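Local coordinates for conserved hypothetical protein (Caulobacter vibrioides, PDB 1XFJ) that probably phosphorolyses purine nucleosides such as inosine and methylthioadenosine, and probably also deaminates adenosine, at residues C166-L179 with F193-P207. Residues are numbered along the deposited sequence; the frame is centred on the assembly and turned at random.
Sequences CIGPKSYEVGLEFL and FKPGASEDKRFFDLP
Val174 and Arg202 form the hydrogen-bonded pair that joins strand 173-175 to strand 201-204, the middle strand of a small three-stranded antiparallel sheet whose other outer strand, 193-195, is joined to it through a type I turn from Ser198 to Lys201. Val174 N gives to Arg202 O at 2.8 Å, and Arg202 N returns a bond to Val174 O. Phe204 N continues the ladder to Tyr172 O.

On the sheet face that carries Val174 and Arg202, helix 176-185 brings in its aromatic and aliphatic side chains. The edge of Phe178 points at the face of Phe204, ring centroids 5.3 Å apart and planes at 66°, and Phe182 of the same helix stacks on Phe178. Phe193 is sandwiched between Phe204 CD1 and Leu179 CD1, the methyl standing 3.6 Å from the ring centroid in a CH-pi contact.

Leu179 CD2 and Leu176 CD2 also pack over one face of the Arg202 guanidinium. A bend at chi2 (-76°) folds this arginine back along its own loop, where NH1 donates in the guanidinium plane to Glu199 O and Lys201 O, and this double grip should fix the group's rotation.

Towards helix 206-216, Pro169 lies alongside the Asp205 carboxylate, whose OD1 caps Ala208 N, while Cys166 SG rests on Pro207. Water ties the backbones together here: one molecule donates to Ile167 O and Phe204 O, both at 2.7 Å, and accepts from Leu206 N at 2.8 Å.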
ATOM      1  N   CYS A 166      -1.625  -7.791   1.656  1.00  3.60           N
ATOM      2  CA  CYS A 166      -0.262  -7.929   1.161  1.00  4.12           C
ATOM      3  C   CYS A 166       0.096  -9.403   1.225  1.00  4.24           C
ATOM      4  O   CYS A 166      -0.720 -10.218   1.647  1.00  3.08           O
ATOM      5  CB  CYS A 166       0.708  -7.100   2.014  1.00  4.80           C
ATOM      6  SG  CYS A 166       0.858  -7.616   3.746  1.00  4.96           S
ATOM      7  N   ILE A 167       1.303  -9.756   0.799  1.00  3.52           N
ATOM      8  CA  ILE A 167       1.695 -11.152   0.844  1.00  4.28           C
ATOM      9  C   ILE A 167       1.905 -11.527   2.313  1.00  5.54           C
ATOM     10  O   ILE A 167       2.650 -10.869   3.042  1.00  6.25           O
ATOM     11  CB  ILE A 167       2.962 -11.401  -0.011  1.00  5.06           C
ATOM     12  CG1 ILE A 167       3.223 -12.904  -0.121  1.00  4.44           C
ATOM     13  CG2 ILE A 167       4.147 -10.635   0.561  1.00  4.34           C
ATOM     14  CD1 ILE A 167       4.232 -13.267  -1.208  1.00  6.51           C
ATOM     15  N   GLY A 168       1.216 -12.578   2.743  1.00  4.81           N
ATOM     16  CA  GLY A 168       1.287 -13.005   4.129  1.00  5.52           C
ATOM     17  C   GLY A 168       2.476 -13.845   4.551  1.00  5.60           C
ATOM     18  O   GLY A 168       3.194 -14.385   3.713  1.00  4.38           O
ATOM     19  N   PRO A 169       2.698 -13.979   5.868  1.00  7.49           N
ATOM     20  CA  PRO A 169       3.807 -14.758   6.428  1.00  6.94           C
ATOM     21  C   PRO A 169       3.798 -16.231   6.037  1.00  8.95           C
ATOM     22  O   PRO A 169       4.812 -16.915   6.158  1.00 10.42           O
ATOM     23  CB  PRO A 169       3.650 -14.553   7.934  1.00  8.61           C
ATOM     24  CG  PRO A 169       2.181 -14.315   8.097  1.00  7.62           C
ATOM     25  CD  PRO A 169       1.885 -13.389   6.943  1.00  8.02           C
ATOM     26  N   LYS A 170       2.656 -16.724   5.569  1.00  9.19           N
ATOM     27  CA  LYS A 170       2.570 -18.119   5.155  1.00  9.13           C
ATOM     28  C   LYS A 170       2.858 -18.220   3.662  1.00  9.02           C
ATOM     29  O   LYS A 170       3.001 -19.317   3.118  1.00  7.21           O
ATOM     30  CB  LYS A 170       1.173 -18.681   5.440  1.00 11.94           C
ATOM     31  CG  LYS A 170       0.065 -18.088   4.575  1.00 15.35           C
ATOM     32  CD  LYS A 170      -1.300 -18.640   4.967  1.00 18.05           C
ATOM     33  CE  LYS A 170      -2.418 -18.052   4.117  1.00 20.06           C
ATOM     34  NZ  LYS A 170      -2.304 -18.463   2.694  1.00 22.10           N
ATOM     35  N   SER A 171       2.956 -17.066   3.007  1.00  6.63           N
ATOM     36  CA  SER A 171       3.176 -17.018   1.565  1.00  5.79           C
ATOM     37  C   SER A 171       4.490 -16.409   1.082  1.00  6.53           C
ATOM     38  O   SER A 171       4.941 -16.708  -0.024  1.00  5.46           O
ATOM     39  CB  SER A 171       2.026 -16.244   0.910  1.00  5.85           C
ATOM     40  OG  SER A 171       0.779 -16.891   1.109  1.00  4.48           O
ATOM     41  N   TYR A 172       5.098 -15.561   1.903  1.00  6.68           N
ATOM     42  CA  TYR A 172       6.322 -14.864   1.513  1.00  6.18           C
ATOM     43  C   TYR A 172       7.633 -15.625   1.729  1.00  7.23           C
ATOM     44  O   TYR A 172       8.302 -15.450   2.747  1.00  6.61           O
ATOM     45  CB  TYR A 172       6.379 -13.517   2.241  1.00  6.13           C
ATOM     46  CG  TYR A 172       7.223 -12.456   1.561  1.00  7.32           C
ATOM     47  CD1 TYR A 172       7.946 -12.742   0.404  1.00  7.53           C
ATOM     48  CD2 TYR A 172       7.311 -11.168   2.091  1.00  6.87           C
ATOM     49  CE1 TYR A 172       8.741 -11.775  -0.207  1.00  8.01           C
ATOM     50  CE2 TYR A 172       8.101 -10.193   1.487  1.00  5.92           C
ATOM     51  CZ  TYR A 172       8.814 -10.505   0.343  1.00  7.34           C
ATOM     52  OH  TYR A 172       9.617  -9.558  -0.237  1.00  8.25           O
ATOM     53  N   GLU A 173       8.004 -16.453   0.758  1.00  6.35           N
ATOM     54  CA  GLU A 173       9.243 -17.221   0.848  1.00  6.67           C
ATOM     55  C   GLU A 173      10.424 -16.372   0.382  1.00  6.20           C
ATOM     56  O   GLU A 173      10.336 -15.683  -0.637  1.00  5.95           O
ATOM     57  CB  GLU A 173       9.152 -18.479  -0.020  1.00  9.49           C
ATOM     58  CG  GLU A 173      10.401 -19.345   0.043  1.00 12.19           C
ATOM     59  CD  GLU A 173      10.309 -20.572  -0.835  1.00 15.58           C
ATOM     60  OE1 GLU A 173      10.499 -20.448  -2.063  1.00 16.38           O
ATOM     61  OE2 GLU A 173      10.036 -21.664  -0.294  1.00 16.60           O
ATOM     62  N   VAL A 174      11.525 -16.421   1.129  1.00  4.99           N
ATOM     63  CA  VAL A 174      12.718 -15.659   0.772  1.00  4.53           C
ATOM     64  C   VAL A 174      13.988 -16.478   0.991  1.00  4.94           C
ATOM     65  O   VAL A 174      13.957 -17.522   1.650  1.00  4.95           O
ATOM     66  CB  VAL A 174      12.817 -14.349   1.590  1.00  4.37           C
ATOM     67  CG1 VAL A 174      11.556 -13.518   1.393  1.00  3.91           C
ATOM     68  CG2 VAL A 174      13.026 -14.662   3.060  1.00  3.81           C
ATOM     69  N   GLY A 175      15.098 -16.000   0.430  1.00  5.97           N
ATOM     70  CA  GLY A 175      16.367 -16.696   0.568  1.00  7.03           C
ATOM     71  C   GLY A 175      17.227 -16.175   1.707  1.00  7.95           C
ATOM     72  O   GLY A 175      16.823 -15.265   2.433  1.00  7.12           O
ATOM     73  N   LEU A 176      18.421 -16.744   1.855  1.00  7.64           N
ATOM     74  CA  LEU A 176      19.334 -16.357   2.925  1.00  7.44           C
ATOM     75  C   LEU A 176      19.977 -14.980   2.764  1.00  6.41           C
ATOM     76  O   LEU A 176      20.328 -14.338   3.752  1.00  6.12           O
ATOM     77  CB  LEU A 176      20.423 -17.422   3.088  1.00  8.11           C
ATOM     78  CG  LEU A 176      19.942 -18.821   3.492  1.00  8.19           C
ATOM     79  CD1 LEU A 176      21.124 -19.775   3.537  1.00  9.72           C
ATOM     80  CD2 LEU A 176      19.256 -18.766   4.850  1.00  9.59           C
ATOM     81  N   GLU A 177      20.143 -14.521   1.527  1.00  6.28           N
ATOM     82  CA  GLU A 177      20.730 -13.204   1.313  1.00  6.73           C
ATOM     83  C   GLU A 177      19.731 -12.162   1.807  1.00  5.73           C
ATOM     84  O   GLU A 177      20.112 -11.109   2.320  1.00  4.53           O
ATOM     85  CB  GLU A 177      21.031 -12.981  -0.173  1.00  9.53           C
ATOM     86  CG  GLU A 177      19.802 -12.948  -1.074  1.00 16.78           C
ATOM     87  CD  GLU A 177      19.003 -14.240  -1.036  1.00 19.21           C
ATOM     88  OE1 GLU A 177      19.586 -15.313  -1.307  1.00 22.18           O
ATOM     89  OE2 GLU A 177      17.791 -14.181  -0.734  1.00 20.36           O
ATOM     90  N   PHE A 178      18.448 -12.479   1.648  1.00  5.81           N
ATOM     91  CA  PHE A 178      17.347 -11.615   2.073  1.00  6.34           C
ATOM     92  C   PHE A 178      17.344 -11.579   3.599  1.00  4.46           C
ATOM     93  O   PHE A 178      17.312 -10.512   4.212  1.00  4.21           O
ATOM     94  CB  PHE A 178      16.021 -12.189   1.566  1.00  6.05           C
ATOM     95  CG  PHE A 178      14.829 -11.304   1.812  1.00  7.09           C
ATOM     96  CD1 PHE A 178      14.332 -10.486   0.801  1.00  7.93           C
ATOM     97  CD2 PHE A 178      14.179 -11.315   3.043  1.00  7.78           C
ATOM     98  CE1 PHE A 178      13.201  -9.696   1.010  1.00  7.55           C
ATOM     99  CE2 PHE A 178      13.050 -10.531   3.265  1.00  8.52           C
ATOM    100  CZ  PHE A 178      12.558  -9.719   2.243  1.00  8.49           C
ATOM    101  N   LEU A 179      17.376 -12.763   4.201  1.00  4.57           N
ATOM    102  CA  LEU A 179      17.397 -12.897   5.656  1.00  3.63           C
ATOM    103  C   LEU A 179      18.554 -12.116   6.263  1.00  4.63           C
ATOM    104  O   LEU A 179      18.378 -11.308   7.178  1.00  3.30           O
ATOM    105  CB  LEU A 179      17.550 -14.371   6.044  1.00  3.02           C
ATOM    106  CG  LEU A 179      17.943 -14.581   7.510  1.00  3.02           C
ATOM    107  CD1 LEU A 179      16.776 -14.192   8.402  1.00  3.68           C
ATOM    108  CD2 LEU A 179      18.345 -16.027   7.741  1.00  4.31           C
ATOM    109  N   PHE A 193      11.150 -13.586  10.782  1.00  6.46           N
ATOM    110  CA  PHE A 193      11.451 -14.663   9.847  1.00  7.72           C
ATOM    111  C   PHE A 193      11.064 -15.986  10.492  1.00 10.92           C
ATOM    112  O   PHE A 193      11.288 -16.197  11.684  1.00  9.97           O
ATOM    113  CB  PHE A 193      12.936 -14.649   9.487  1.00  5.75           C
ATOM    114  CG  PHE A 193      13.324 -13.509   8.593  1.00  5.47           C
ATOM    115  CD1 PHE A 193      13.302 -13.655   7.207  1.00  5.77           C
ATOM    116  CD2 PHE A 193      13.690 -12.280   9.131  1.00  5.41           C
ATOM    117  CE1 PHE A 193      13.640 -12.591   6.371  1.00  3.72           C
ATOM    118  CE2 PHE A 193      14.029 -11.209   8.302  1.00  5.43           C
ATOM    119  CZ  PHE A 193      14.005 -11.363   6.921  1.00  5.65           C
ATOM    120  N   LYS A 194      10.468 -16.867   9.697  1.00 10.69           N
ATOM    121  CA  LYS A 194      10.015 -18.160  10.190  1.00 13.17           C
ATOM    122  C   LYS A 194      10.641 -19.293   9.382  1.00 12.91           C
ATOM    123  O   LYS A 194      11.126 -19.080   8.272  1.00  9.77           O
ATOM    124  CB  LYS A 194       8.490 -18.222  10.090  1.00 17.12           C
ATOM    125  CG  LYS A 194       7.789 -17.037  10.744  1.00 20.17           C
ATOM    126  CD  LYS A 194       6.360 -16.864  10.241  1.00 25.75           C
ATOM    127  CE  LYS A 194       5.485 -18.063  10.564  1.00 27.53           C
ATOM    128  NZ  LYS A 194       4.088 -17.864  10.076  1.00 28.71           N
ATOM    129  N   PRO A 195      10.642 -20.517   9.931  1.00 13.81           N
ATOM    130  CA  PRO A 195      11.223 -21.658   9.218  1.00 14.36           C
ATOM    131  C   PRO A 195      10.609 -21.796   7.826  1.00 14.14           C
ATOM    132  O   PRO A 195       9.393 -21.687   7.666  1.00 14.85           O
ATOM    133  CB  PRO A 195      10.884 -22.834  10.128  1.00 15.79           C
ATOM    134  CG  PRO A 195      10.942 -22.208  11.491  1.00 15.65           C
ATOM    135  CD  PRO A 195      10.181 -20.920  11.271  1.00 14.75           C
ATOM    136  N   GLY A 196      11.454 -22.035   6.828  1.00 14.50           N
ATOM    137  CA  GLY A 196      10.975 -22.166   5.464  1.00 14.01           C
ATOM    138  C   GLY A 196      10.939 -23.593   4.951  1.00 12.83           C
ATOM    139  O   GLY A 196      11.098 -24.546   5.713  1.00 11.79           O
ATOM    140  N   ALA A 197      10.736 -23.731   3.645  1.00 12.18           N
ATOM    141  CA  ALA A 197      10.664 -25.035   2.997  1.00 13.51           C
ATOM    142  C   ALA A 197      11.956 -25.826   3.155  1.00 13.51           C
ATOM    143  O   ALA A 197      11.966 -27.046   2.998  1.00 14.21           O
ATOM    144  CB  ALA A 197      10.339 -24.859   1.520  1.00 12.68           C
ATOM    145  N   SER A 198      13.044 -25.125   3.456  1.00 13.44           N
ATOM    146  CA  SER A 198      14.343 -25.764   3.650  1.00 13.50           C
ATOM    147  C   SER A 198      15.254 -24.811   4.410  1.00 13.30           C
ATOM    148  O   SER A 198      14.901 -23.654   4.628  1.00 12.75           O
ATOM    149  CB  SER A 198      14.986 -26.102   2.306  1.00 14.48           C
ATOM    150  OG  SER A 198      15.496 -24.933   1.690  1.00 13.54           O
ATOM    151  N   GLU A 199      16.429 -25.296   4.803  1.00 12.06           N
ATOM    152  CA  GLU A 199      17.384 -24.473   5.536  1.00 12.98           C
ATOM    153  C   GLU A 199      17.841 -23.287   4.697  1.00 12.27           C
ATOM    154  O   GLU A 199      18.318 -22.287   5.237  1.00 12.23           O
ATOM    155  CB  GLU A 199      18.606 -25.298   5.948  1.00 14.78           C
ATOM    156  CG  GLU A 199      18.340 -26.359   7.008  1.00 18.16           C
ATOM    157  CD  GLU A 199      17.731 -25.787   8.276  1.00 20.31           C
ATOM    158  OE1 GLU A 199      18.059 -24.637   8.637  1.00 20.35           O
ATOM    159  OE2 GLU A 199      16.931 -26.496   8.922  1.00 24.74           O
ATOM    160  N   ASP A 200      17.700 -23.399   3.378  1.00 10.91           N
ATOM    161  CA  ASP A 200      18.105 -22.318   2.484  1.00 10.80           C
ATOM    162  C   ASP A 200      16.996 -21.296   2.290  1.00  9.52           C
ATOM    163  O   ASP A 200      17.178 -20.306   1.584  1.00  9.97           O
ATOM    164  CB  ASP A 200      18.522 -22.856   1.111  1.00 11.93           C
ATOM    165  CG  ASP A 200      19.861 -23.563   1.138  1.00 14.74           C
ATOM    166  OD1 ASP A 200      20.684 -23.261   2.028  1.00 14.04           O
ATOM    167  OD2 ASP A 200      20.095 -24.412   0.251  1.00 16.67           O
ATOM    168  N   LYS A 201      15.850 -21.537   2.916  1.00  7.21           N
ATOM    169  CA  LYS A 201      14.724 -20.620   2.792  1.00  7.79           C
ATOM    170  C   LYS A 201      14.161 -20.210   4.146  1.00  8.61           C
ATOM    171  O   LYS A 201      14.449 -20.825   5.174  1.00  8.15           O
ATOM    172  CB  LYS A 201      13.605 -21.262   1.967  1.00  7.38           C
ATOM    173  CG  LYS A 201      13.998 -21.680   0.551  1.00 10.29           C
ATOM    174  CD  LYS A 201      14.325 -20.482  -0.326  1.00 12.58           C
ATOM    175  CE  LYS A 201      14.487 -20.899  -1.787  1.00 14.16           C
ATOM    176  NZ  LYS A 201      14.866 -19.753  -2.661  1.00 14.36           N
ATOM    177  N   ARG A 202      13.345 -19.162   4.122  1.00  6.99           N
ATOM    178  CA  ARG A 202      12.683 -18.636   5.306  1.00  6.51           C
ATOM    179  C   ARG A 202      11.388 -18.002   4.825  1.00  6.37           C
ATOM    180  O   ARG A 202      11.255 -17.688   3.645  1.00  5.79           O
ATOM    181  CB  ARG A 202      13.526 -17.538   5.963  1.00  7.32           C
ATOM    182  CG  ARG A 202      14.878 -17.971   6.489  1.00  6.15           C
ATOM    183  CD  ARG A 202      14.756 -18.742   7.791  1.00  7.70           C
ATOM    184  NE  ARG A 202      16.068 -18.956   8.392  1.00  6.63           N
ATOM    185  CZ  ARG A 202      17.000 -19.760   7.891  1.00  7.51           C
ATOM    186  NH1 ARG A 202      16.765 -20.440   6.777  1.00  7.02           N
ATOM    187  NH2 ARG A 202      18.178 -19.870   8.494  1.00  7.54           N
ATOM    188  N   PHE A 203      10.434 -17.835   5.734  1.00  7.13           N
ATOM    189  CA  PHE A 203       9.184 -17.159   5.406  1.00  6.58           C
ATOM    190  C   PHE A 203       9.298 -15.824   6.128  1.00  6.61           C
ATOM    191  O   PHE A 203       9.603 -15.780   7.322  1.00  7.82           O
ATOM    192  CB  PHE A 203       7.969 -17.935   5.922  1.00  8.14           C
ATOM    193  CG  PHE A 203       7.499 -19.021   4.993  1.00 10.00           C
ATOM    194  CD1 PHE A 203       6.962 -18.705   3.747  1.00 10.16           C
ATOM    195  CD2 PHE A 203       7.596 -20.358   5.361  1.00 12.26           C
ATOM    196  CE1 PHE A 203       6.528 -19.710   2.880  1.00 11.54           C
ATOM    197  CE2 PHE A 203       7.165 -21.371   4.504  1.00 12.58           C
ATOM    198  CZ  PHE A 203       6.631 -21.045   3.261  1.00 11.43           C
ATOM    199  N   PHE A 204       9.076 -14.736   5.403  1.00  6.01           N
ATOM    200  CA  PHE A 204       9.169 -13.404   5.981  1.00  5.37           C
ATOM    201  C   PHE A 204       7.781 -12.860   6.280  1.00  6.77           C
ATOM    202  O   PHE A 204       6.873 -12.960   5.455  1.00  6.36           O
ATOM    203  CB  PHE A 204       9.897 -12.467   5.015  1.00  6.31           C
ATOM    204  CG  PHE A 204      10.029 -11.053   5.511  1.00  5.94           C
ATOM    205  CD1 PHE A 204      10.626 -10.781   6.738  1.00  6.66           C
ATOM    206  CD2 PHE A 204       9.596  -9.987   4.725  1.00  7.35           C
ATOM    207  CE1 PHE A 204      10.792  -9.470   7.172  1.00  6.61           C
ATOM    208  CE2 PHE A 204       9.759  -8.671   5.153  1.00  6.39           C
ATOM    209  CZ  PHE A 204      10.358  -8.412   6.378  1.00  6.74           C
ATOM    210  N   ASP A 205       7.628 -12.295   7.473  1.00  5.82           N
ATOM    211  CA  ASP A 205       6.357 -11.722   7.902  1.00  4.74           C
ATOM    212  C   ASP A 205       6.396 -10.221   7.620  1.00  3.98           C
ATOM    213  O   ASP A 205       6.718  -9.421   8.497  1.00  3.10           O
ATOM    214  CB  ASP A 205       6.155 -11.971   9.402  1.00  3.69           C
ATOM    215  CG  ASP A 205       4.726 -11.725   9.848  1.00  7.72           C
ATOM    216  OD1 ASP A 205       4.017 -10.953   9.167  1.00  4.05           O
ATOM    217  OD2 ASP A 205       4.314 -12.294  10.886  1.00  6.16           O
ATOM    218  N   LEU A 206       6.067  -9.845   6.388  1.00  3.06           N
ATOM    219  CA  LEU A 206       6.077  -8.444   5.984  1.00  3.91           C
ATOM    220  C   LEU A 206       5.135  -7.559   6.800  1.00  4.23           C
ATOM    221  O   LEU A 206       5.554  -6.534   7.336  1.00  3.27           O
ATOM    222  CB  LEU A 206       5.734  -8.329   4.494  1.00  4.28           C
ATOM    223  CG  LEU A 206       5.746  -6.919   3.900  1.00  4.51           C
ATOM    224  CD1 LEU A 206       7.138  -6.320   3.990  1.00  5.97           C
ATOM    225  CD2 LEU A 206       5.293  -6.986   2.451  1.00  4.16           C
ATOM    226  N   PRO A 207       3.848  -7.934   6.902  1.00  4.01           N
ATOM    227  CA  PRO A 207       2.954  -7.075   7.684  1.00  3.45           C
ATOM    228  C   PRO A 207       3.435  -6.847   9.116  1.00  3.54           C
ATOM    229  O   PRO A 207       3.329  -5.742   9.641  1.00  3.62           O
ATOM    230  CB  PRO A 207       1.610  -7.805   7.604  1.00  4.73           C
ATOM    231  CG  PRO A 207       2.000  -9.237   7.388  1.00  3.72           C
ATOM    232  CD  PRO A 207       3.137  -9.122   6.406  1.00  4.70           C
TER
HETATM  233  O   HOH W   1       4.574 -11.673   4.817  1.00  4.70           O
HETATM  234  O   HOH W   2       5.111 -19.192   7.634  1.00 16.92           O
HETATM  235  O   HOH W   3       9.971 -21.431   2.420  1.00 13.93           O
HETATM  236  O   HOH W   4      18.945 -18.893  -0.090  1.00  9.59           O